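Local coordinates for 2-polyprenyl-6-methoxyphenol hydroxylase-like FAD-dependent oxidoreductase (Streptomyces sp. NRRL 11266, PDB 6UI5), which binds flavin-adenine dinucleotide in a Rossmann-type domain and is probably an FAD-dependent oxidoreductase with a thioredoxin-like C-terminal domain, at residues 391-396 with 480-485; 61-66 with 97-102. One frame throughout, in Å; residues are numbered along the deposited sequence.

Contact 1: residues 391-396 with 480-485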
ATOM      1  N   GLU A 391      10.271 -25.825  18.997  1.00 85.69           N
ATOM      2  CA  GLU A 391      10.929 -25.499  20.253  1.00 99.51           C
ATOM      3  C   GLU A 391      12.402 -25.877  20.176  1.00 97.89           C
ATOM      4  O   GLU A 391      12.766 -26.913  19.608  1.00103.45           O
ATOM      5  CB  GLU A 391      10.258 -26.220  21.429  1.00115.09           C
ATOM      6  CG  GLU A 391       9.235 -25.382  22.235  1.00133.03           C
ATOM      7  CD  GLU A 391       9.639 -23.906  22.449  1.00144.95           C
ATOM      8  OE1 GLU A 391      10.847 -23.582  22.515  1.00152.42           O
ATOM      9  OE2 GLU A 391       8.734 -23.051  22.556  1.00150.60           O
ATOM     10  N   GLY A 392      13.260 -25.004  20.702  1.00 86.95           N
ATOM     11  CA  GLY A 392      14.681 -25.300  20.710  1.00 93.96           C
ATOM     12  C   GLY A 392      15.414 -24.793  19.493  1.00 95.61           C
ATOM     13  O   GLY A 392      16.432 -24.088  19.595  1.00 92.20           O
ATOM     14  N   VAL A 393      14.906 -25.183  18.327  1.00 90.93           N
ATOM     15  CA  VAL A 393      15.417 -24.716  17.035  1.00 92.82           C
ATOM     16  C   VAL A 393      15.341 -23.192  17.012  1.00100.99           C
ATOM     17  O   VAL A 393      14.285 -22.619  17.352  1.00 98.65           O
ATOM     18  CB  VAL A 393      14.609 -25.321  15.866  1.00 74.80           C
ATOM     19  CG1 VAL A 393      15.090 -24.727  14.535  1.00 66.76           C
ATOM     20  CG2 VAL A 393      14.743 -26.828  15.865  1.00 72.13           C
ATOM     21  N   PRO A 394      16.415 -22.490  16.640  1.00100.96           N
ATOM     22  CA  PRO A 394      16.327 -21.034  16.589  1.00103.78           C
ATOM     23  C   PRO A 394      16.029 -20.534  15.195  1.00 99.22           C
ATOM     24  O   PRO A 394      16.617 -20.962  14.202  1.00101.26           O
ATOM     25  CB  PRO A 394      17.706 -20.599  17.084  1.00102.73           C
ATOM     26  CG  PRO A 394      18.627 -21.775  16.792  1.00103.44           C
ATOM     27  CD  PRO A 394      17.765 -22.972  16.405  1.00 97.35           C
ATOM     28  N   GLU A 395      15.091 -19.562  15.118  1.00 91.89           N
ATOM     29  CA  GLU A 395      14.535 -19.079  13.856  1.00 92.78           C
ATOM     30  C   GLU A 395      15.648 -18.692  12.879  1.00 90.30           C
ATOM     31  O   GLU A 395      16.466 -17.809  13.195  1.00 86.94           O
ATOM     32  CB  GLU A 395      13.612 -17.907  14.157  1.00 94.70           C
ATOM     33  CG  GLU A 395      12.655 -17.579  13.036  1.00 99.84           C
ATOM     34  CD  GLU A 395      13.200 -16.515  12.125  1.00113.14           C
ATOM     35  OE1 GLU A 395      13.125 -15.325  12.498  1.00117.28           O
ATOM     36  OE2 GLU A 395      13.721 -16.866  11.044  1.00119.28           O
ATOM     37  N   PRO A 396      15.708 -19.320  11.701  1.00 88.39           N
ATOM     38  CA  PRO A 396      16.857 -19.121  10.802  1.00 82.37           C
ATOM     39  C   PRO A 396      16.872 -17.734  10.167  1.00 86.88           C
ATOM     40  O   PRO A 396      15.920 -17.330   9.497  1.00 85.65           O
ATOM     41  CB  PRO A 396      16.678 -20.216   9.744  1.00 79.15           C
ATOM     42  CG  PRO A 396      15.184 -20.498   9.761  1.00 86.42           C
ATOM     43  CD  PRO A 396      14.763 -20.329  11.193  1.00 84.83           C
ATOM     44  N   GLY A 480      19.397 -24.754   4.964  1.00 58.45           N
ATOM     45  CA  GLY A 480      19.874 -23.851   5.991  1.00 62.30           C
ATOM     46  C   GLY A 480      20.774 -24.638   6.928  1.00 62.81           C
ATOM     47  O   GLY A 480      21.603 -25.439   6.478  1.00 67.56           O
ATOM     48  N   GLY A 481      20.592 -24.461   8.228  1.00 55.46           N
ATOM     49  CA  GLY A 481      21.408 -25.142   9.206  1.00 58.73           C
ATOM     50  C   GLY A 481      20.812 -26.392   9.803  1.00 64.36           C
ATOM     51  O   GLY A 481      21.437 -26.995  10.677  1.00 71.38           O
ATOM     52  N   TRP A 482      19.626 -26.808   9.358  1.00 49.62           N
ATOM     53  CA  TRP A 482      18.930 -27.904  10.021  1.00 47.36           C
ATOM     54  C   TRP A 482      19.460 -29.249   9.546  1.00 42.66           C
ATOM     55  O   TRP A 482      20.039 -29.374   8.463  1.00 59.42           O
ATOM     56  CB  TRP A 482      17.398 -27.818   9.775  1.00 46.86           C
ATOM     57  CG  TRP A 482      16.787 -26.603  10.364  1.00 56.71           C
ATOM     58  CD1 TRP A 482      17.437 -25.614  11.054  1.00 62.03           C
ATOM     59  CD2 TRP A 482      15.415 -26.212  10.300  1.00 63.99           C
ATOM     60  NE1 TRP A 482      16.545 -24.640  11.432  1.00 67.99           N
ATOM     61  CE2 TRP A 482      15.301 -24.980  10.980  1.00 62.10           C
ATOM     62  CE3 TRP A 482      14.262 -26.788   9.738  1.00 57.16           C
ATOM     63  CZ2 TRP A 482      14.085 -24.316  11.121  1.00 67.16           C
ATOM     64  CZ3 TRP A 482      13.052 -26.121   9.878  1.00 58.19           C
ATOM     65  CH2 TRP A 482      12.974 -24.899  10.563  1.00 55.52           C
ATOM     66  N   GLY A 483      19.246 -30.269  10.358  1.00 40.38           N
ATOM     67  CA  GLY A 483      19.783 -31.589  10.078  1.00 38.89           C
ATOM     68  C   GLY A 483      18.923 -32.624  10.702  1.00 49.52           C
ATOM     69  O   GLY A 483      17.717 -32.422  10.862  1.00 65.00           O
ATOM     70  N   GLN A 484      19.539 -33.751  11.067  1.00 46.84           N
ATOM     71  CA  GLN A 484      18.761 -34.931  11.407  1.00 51.29           C
ATOM     72  C   GLN A 484      17.956 -34.743  12.691  1.00 65.62           C
ATOM     73  O   GLN A 484      16.898 -35.367  12.851  1.00 75.15           O
ATOM     74  CB  GLN A 484      19.675 -36.152  11.484  1.00 53.67           C
ATOM     75  CG  GLN A 484      18.944 -37.490  11.414  1.00 69.92           C
ATOM     76  CD  GLN A 484      18.283 -37.746  10.047  1.00 72.91           C
ATOM     77  OE1 GLN A 484      18.722 -37.214   9.030  1.00 76.92           O
ATOM     78  NE2 GLN A 484      17.238 -38.545  10.034  1.00 72.95           N
ATOM     79  N   ASP A 485      18.397 -33.870  13.598  1.00 72.39           N
ATOM     80  CA  ASP A 485      17.638 -33.732  14.839  1.00 78.26           C
ATOM     81  C   ASP A 485      16.409 -32.841  14.647  1.00 65.82           C
ATOM     82  O   ASP A 485      15.342 -33.128  15.202  1.00 63.79           O
ATOM     83  CB  ASP A 485      18.529 -33.200  15.971  1.00 77.53           C
ATOM     84  CG  ASP A 485      17.798 -33.145  17.318  1.00 86.63           C
ATOM     85  OD1 ASP A 485      16.821 -33.902  17.517  1.00108.15           O
ATOM     86  OD2 ASP A 485      18.174 -32.321  18.170  1.00 79.94           O
TER
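In the thioredoxin-like C-terminal domain, the turn that leads from strand 474-477 into helix 484-495 sends out Trp482, whose indole is met by Val393 and Pro396 of the loop that follows helix 369-379. Val393 makes the closer approach. Its CG1 methyl lies anti to the backbone N (chi1 175°), which directs this branch to the indole, 3.4 Å from Trp482 NE1 and 3.6 Å from Trp482 CE2. The two side chains cross at about a right angle, and one methyl spans NE1, CE2 and CZ2, the side of the indole that carries the ring nitrogen. The partly exposed place suits an indole: a large, mostly apolar ring system gives a branched aliphatic residue and a proline something to rest against, although NE1 is polar. No residue of the contact is buried, so it is a mainly apolar van der Waals contact at the surface of the molecule.

Around Trp482 the chain is rich in glycine, with Gly480 and Gly481 before it and Gly483 after it. Gly483 takes the N-cap position of the helix, where its backbone N is hydrogen-bonded to Glu486 and its carbonyl receives the indole N-H of Trp476. In the facing loop, 391-396, Pro394 and Pro396 have extended backbone angles, with which a proline ring is compatible. Pro396 meets the benzene end of the indole obliquely, with its ring carbon CD 4.0 Å from Trp482 CZ2.

Contact 2: residues 61-66 with 97-102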
ATOM      1  N   ALA A  61      -3.702 -32.329 -14.617  1.00 64.49           N
ATOM      2  CA  ALA A  61      -3.572 -32.789 -15.985  1.00 57.67           C
ATOM      3  C   ALA A  61      -4.927 -33.301 -16.451  1.00 68.32           C
ATOM      4  O   ALA A  61      -5.622 -34.038 -15.731  1.00 72.15           O
ATOM      5  CB  ALA A  61      -2.515 -33.887 -16.108  1.00 50.72           C
ATOM      6  N   GLY A  62      -5.313 -32.868 -17.638  1.00 55.61           N
ATOM      7  CA  GLY A  62      -6.587 -33.288 -18.186  1.00 66.33           C
ATOM      8  C   GLY A  62      -7.511 -32.098 -18.182  1.00 65.62           C
ATOM      9  O   GLY A  62      -8.113 -31.753 -19.198  1.00 75.21           O
ATOM     10  N   LEU A  63      -7.584 -31.438 -17.029  1.00 60.10           N
ATOM     11  CA  LEU A  63      -8.146 -30.099 -16.991  1.00 50.05           C
ATOM     12  C   LEU A  63      -7.280 -29.103 -17.756  1.00 62.81           C
ATOM     13  O   LEU A  63      -7.794 -28.090 -18.245  1.00 54.24           O
ATOM     14  CB  LEU A  63      -8.303 -29.650 -15.549  1.00 46.69           C
ATOM     15  CG  LEU A  63      -9.369 -30.271 -14.646  1.00 56.72           C
ATOM     16  CD1 LEU A  63      -9.188 -29.648 -13.279  1.00 52.72           C
ATOM     17  CD2 LEU A  63     -10.780 -29.989 -15.149  1.00 54.66           C
ATOM     18  N   ARG A  64      -5.968 -29.358 -17.865  1.00 72.57           N
ATOM     19  CA  ARG A  64      -5.080 -28.373 -18.478  1.00 68.29           C
ATOM     20  C   ARG A  64      -5.127 -28.430 -20.010  1.00 74.68           C
ATOM     21  O   ARG A  64      -5.151 -27.383 -20.667  1.00 74.88           O
ATOM     22  CB  ARG A  64      -3.644 -28.562 -17.962  1.00 63.46           C
ATOM     23  CG  ARG A  64      -3.325 -27.786 -16.676  1.00 75.26           C
ATOM     24  CD  ARG A  64      -1.783 -27.629 -16.373  1.00 81.62           C
ATOM     25  NE  ARG A  64      -1.186 -28.891 -15.945  1.00 75.53           N
ATOM     26  CZ  ARG A  64      -0.796 -29.165 -14.709  1.00 63.71           C
ATOM     27  NH1 ARG A  64      -0.875 -28.244 -13.760  1.00 63.78           N
ATOM     28  NH2 ARG A  64      -0.311 -30.368 -14.433  1.00 75.85           N
ATOM     29  N   GLU A  65      -5.155 -29.629 -20.598  1.00 75.96           N
ATOM     30  CA  GLU A  65      -5.028 -29.743 -22.047  1.00 83.08           C
ATOM     31  C   GLU A  65      -6.162 -29.016 -22.746  1.00 86.85           C
ATOM     32  O   GLU A  65      -7.322 -29.102 -22.335  1.00 86.42           O
ATOM     33  CB  GLU A  65      -5.019 -31.211 -22.488  1.00 94.96           C
ATOM     34  CG  GLU A  65      -5.243 -31.439 -24.002  1.00104.41           C
ATOM     35  CD  GLU A  65      -3.986 -31.232 -24.843  1.00115.32           C
ATOM     36  OE1 GLU A  65      -2.941 -30.831 -24.283  1.00127.40           O
ATOM     37  OE2 GLU A  65      -4.043 -31.475 -26.068  1.00116.61           O
ATOM     38  N   GLY A  66      -5.808 -28.286 -23.808  1.00 86.11           N
ATOM     39  CA  GLY A  66      -6.765 -27.598 -24.646  1.00 92.71           C
ATOM     40  C   GLY A  66      -7.219 -26.244 -24.144  1.00 96.81           C
ATOM     41  O   GLY A  66      -7.834 -25.489 -24.915  1.00 89.99           O
ATOM     42  N   GLN A  97     -15.282 -23.854 -13.958  1.00 55.53           N
ATOM     43  CA  GLN A  97     -15.694 -24.387 -12.667  1.00 53.19           C
ATOM     44  C   GLN A  97     -16.476 -25.693 -12.782  1.00 55.84           C
ATOM     45  O   GLN A  97     -16.192 -26.642 -12.046  1.00 65.22           O
ATOM     46  CB  GLN A  97     -16.513 -23.347 -11.907  1.00 55.66           C
ATOM     47  CG  GLN A  97     -16.748 -23.712 -10.451  1.00 55.77           C
ATOM     48  CD  GLN A  97     -17.449 -22.619  -9.681  1.00 61.68           C
ATOM     49  OE1 GLN A  97     -17.443 -21.453 -10.091  1.00 63.02           O
ATOM     50  NE2 GLN A  97     -18.091 -22.996  -8.569  1.00 54.99           N
ATOM     51  N   SER A  98     -17.442 -25.784 -13.699  1.00 50.31           N
ATOM     52  CA  SER A  98     -18.213 -27.015 -13.749  1.00 56.99           C
ATOM     53  C   SER A  98     -17.349 -28.184 -14.197  1.00 47.80           C
ATOM     54  O   SER A  98     -17.602 -29.329 -13.790  1.00 51.97           O
ATOM     55  CB  SER A  98     -19.431 -26.861 -14.666  1.00 69.48           C
ATOM     56  OG  SER A  98     -19.040 -26.709 -16.018  1.00 73.29           O
ATOM     57  N   ARG A  99     -16.348 -27.929 -15.051  1.00 55.33           N
ATOM     58  CA  ARG A  99     -15.428 -29.000 -15.444  1.00 58.36           C
ATOM     59  C   ARG A  99     -14.600 -29.473 -14.254  1.00 55.01           C
ATOM     60  O   ARG A  99     -14.371 -30.682 -14.085  1.00 55.37           O
ATOM     61  CB  ARG A  99     -14.519 -28.544 -16.588  1.00 69.05           C
ATOM     62  CG  ARG A  99     -15.207 -28.506 -17.959  1.00 86.44           C
ATOM     63  CD  ARG A  99     -14.296 -27.981 -19.078  1.00 99.34           C
ATOM     64  NE  ARG A  99     -13.523 -29.039 -19.732  1.00109.33           N
ATOM     65  CZ  ARG A  99     -12.192 -29.143 -19.707  1.00102.78           C
ATOM     66  NH1 ARG A  99     -11.450 -28.248 -19.059  1.00 88.08           N
ATOM     67  NH2 ARG A  99     -11.598 -30.144 -20.343  1.00103.61           N
ATOM     68  N   LEU A 100     -14.171 -28.538 -13.401  1.00 50.79           N
ATOM     69  CA  LEU A 100     -13.466 -28.907 -12.179  1.00 53.05           C
ATOM     70  C   LEU A 100     -14.352 -29.710 -11.240  1.00 65.01           C
ATOM     71  O   LEU A 100     -13.924 -30.735 -10.688  1.00 73.62           O
ATOM     72  CB  LEU A 100     -12.968 -27.663 -11.473  1.00 51.64           C
ATOM     73  CG  LEU A 100     -12.572 -27.927 -10.029  1.00 44.74           C
ATOM     74  CD1 LEU A 100     -11.250 -28.654 -10.014  1.00 59.31           C
ATOM     75  CD2 LEU A 100     -12.479 -26.613  -9.301  1.00 39.01           C
ATOM     76  N   GLU A 101     -15.585 -29.239 -11.018  1.00 56.70           N
ATOM     77  CA  GLU A 101     -16.468 -29.923 -10.085  1.00 66.70           C
ATOM     78  C   GLU A 101     -16.788 -31.316 -10.586  1.00 67.79           C
ATOM     79  O   GLU A 101     -16.909 -32.253  -9.787  1.00 67.25           O
ATOM     80  CB  GLU A 101     -17.754 -29.113  -9.857  1.00 68.43           C
ATOM     81  CG  GLU A 101     -17.482 -27.662  -9.472  1.00 75.19           C
ATOM     82  CD  GLU A 101     -18.675 -26.944  -8.805  1.00 88.75           C
ATOM     83  OE1 GLU A 101     -18.413 -25.906  -8.158  1.00 73.18           O
ATOM     84  OE2 GLU A 101     -19.850 -27.395  -8.930  1.00 95.42           O
ATOM     85  N   LYS A 102     -16.894 -31.474 -11.902  1.00 69.33           N
ATOM     86  CA  LYS A 102     -17.163 -32.792 -12.456  1.00 66.30           C
ATOM     87  C   LYS A 102     -16.033 -33.762 -12.117  1.00 64.42           C
ATOM     88  O   LYS A 102     -16.287 -34.880 -11.654  1.00 58.35           O
ATOM     89  CB  LYS A 102     -17.390 -32.676 -13.959  1.00 64.56           C
ATOM     90  CG  LYS A 102     -17.558 -33.988 -14.687  1.00 61.43           C
ATOM     91  CD  LYS A 102     -18.919 -34.554 -14.490  1.00 61.34           C
ATOM     92  CE  LYS A 102     -19.046 -35.886 -15.201  1.00 75.87           C
ATOM     93  NZ  LYS A 102     -18.160 -36.924 -14.631  1.00 84.40           N
TER
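A chi1 of -71° sets CG of Leu63 anti to its carbonyl carbon, and an extended chi2 then points CD1 on toward Leu100 of helix 97-110. Leu100 answers from the helix with CG anti to the backbone N (chi1 164°), and the leucines cross at a slant with Leu63 CD1 4.0 Å from Leu100 CD1. The other methyl of Leu63 branches off to rest against the helix backbone, CD2 lying 3.8 Å from the carbonyl O of Arg99. Leucine suits both positions: each is buried, and a forked apolar end can touch a side chain with one branch and, in Leu63, the main chain with the other.

Arg99 reaches back the other way. Its chain is bent at chi3 (89°), which turns the guanidinium to the loop carbonyls. Leu63 O lies at the edge of that group and in its plane, 3.7 Å from Arg99 NH1, while Gly62 O is 4.0 Å from Arg99 NH2. These separations are too long for hydrogen bonds, so any attraction is at most a weak electrostatic one. Gly62 has a positive phi at which a side chain would collide with the preceding carbonyl, so glycine fits the turn.

Within the helix, Gln97 NE2 donates to Glu101 OE1 over 3.0 Å, one turn on, and arrives from above the carboxylate plane. Arg38 forms a salt bridge with the same oxygen, and Gln97 itself touches FAD. The contact thus joins the first turns of helix 97-110 to the loop between helix 48-55 and strand 69-75; Leu100 also packs on Leu54 of helix 48-55, and Arg64 is tied to that helix by a salt bridge with Asp55.

Overall arrangement
Contact 2 comes first along the chain and is complete before contact 1 begins. It belongs to the FAD-binding domain, its centre about 15 Å from the centre of the chain, where helix 97-110 brings Gln97 to the cofactor. The centre of contact 1 lies about 31 Å from that of the chain, at the surface, where the loop between helix 369-379 and strand 411-414 meets the turn just before helix 484-495. The two centres are 41 Å apart, the nearest atoms about 28 Å apart, and they share no helix or strand. One therefore packs a loop beside the flavin site, while the other is a small surface contact far from it.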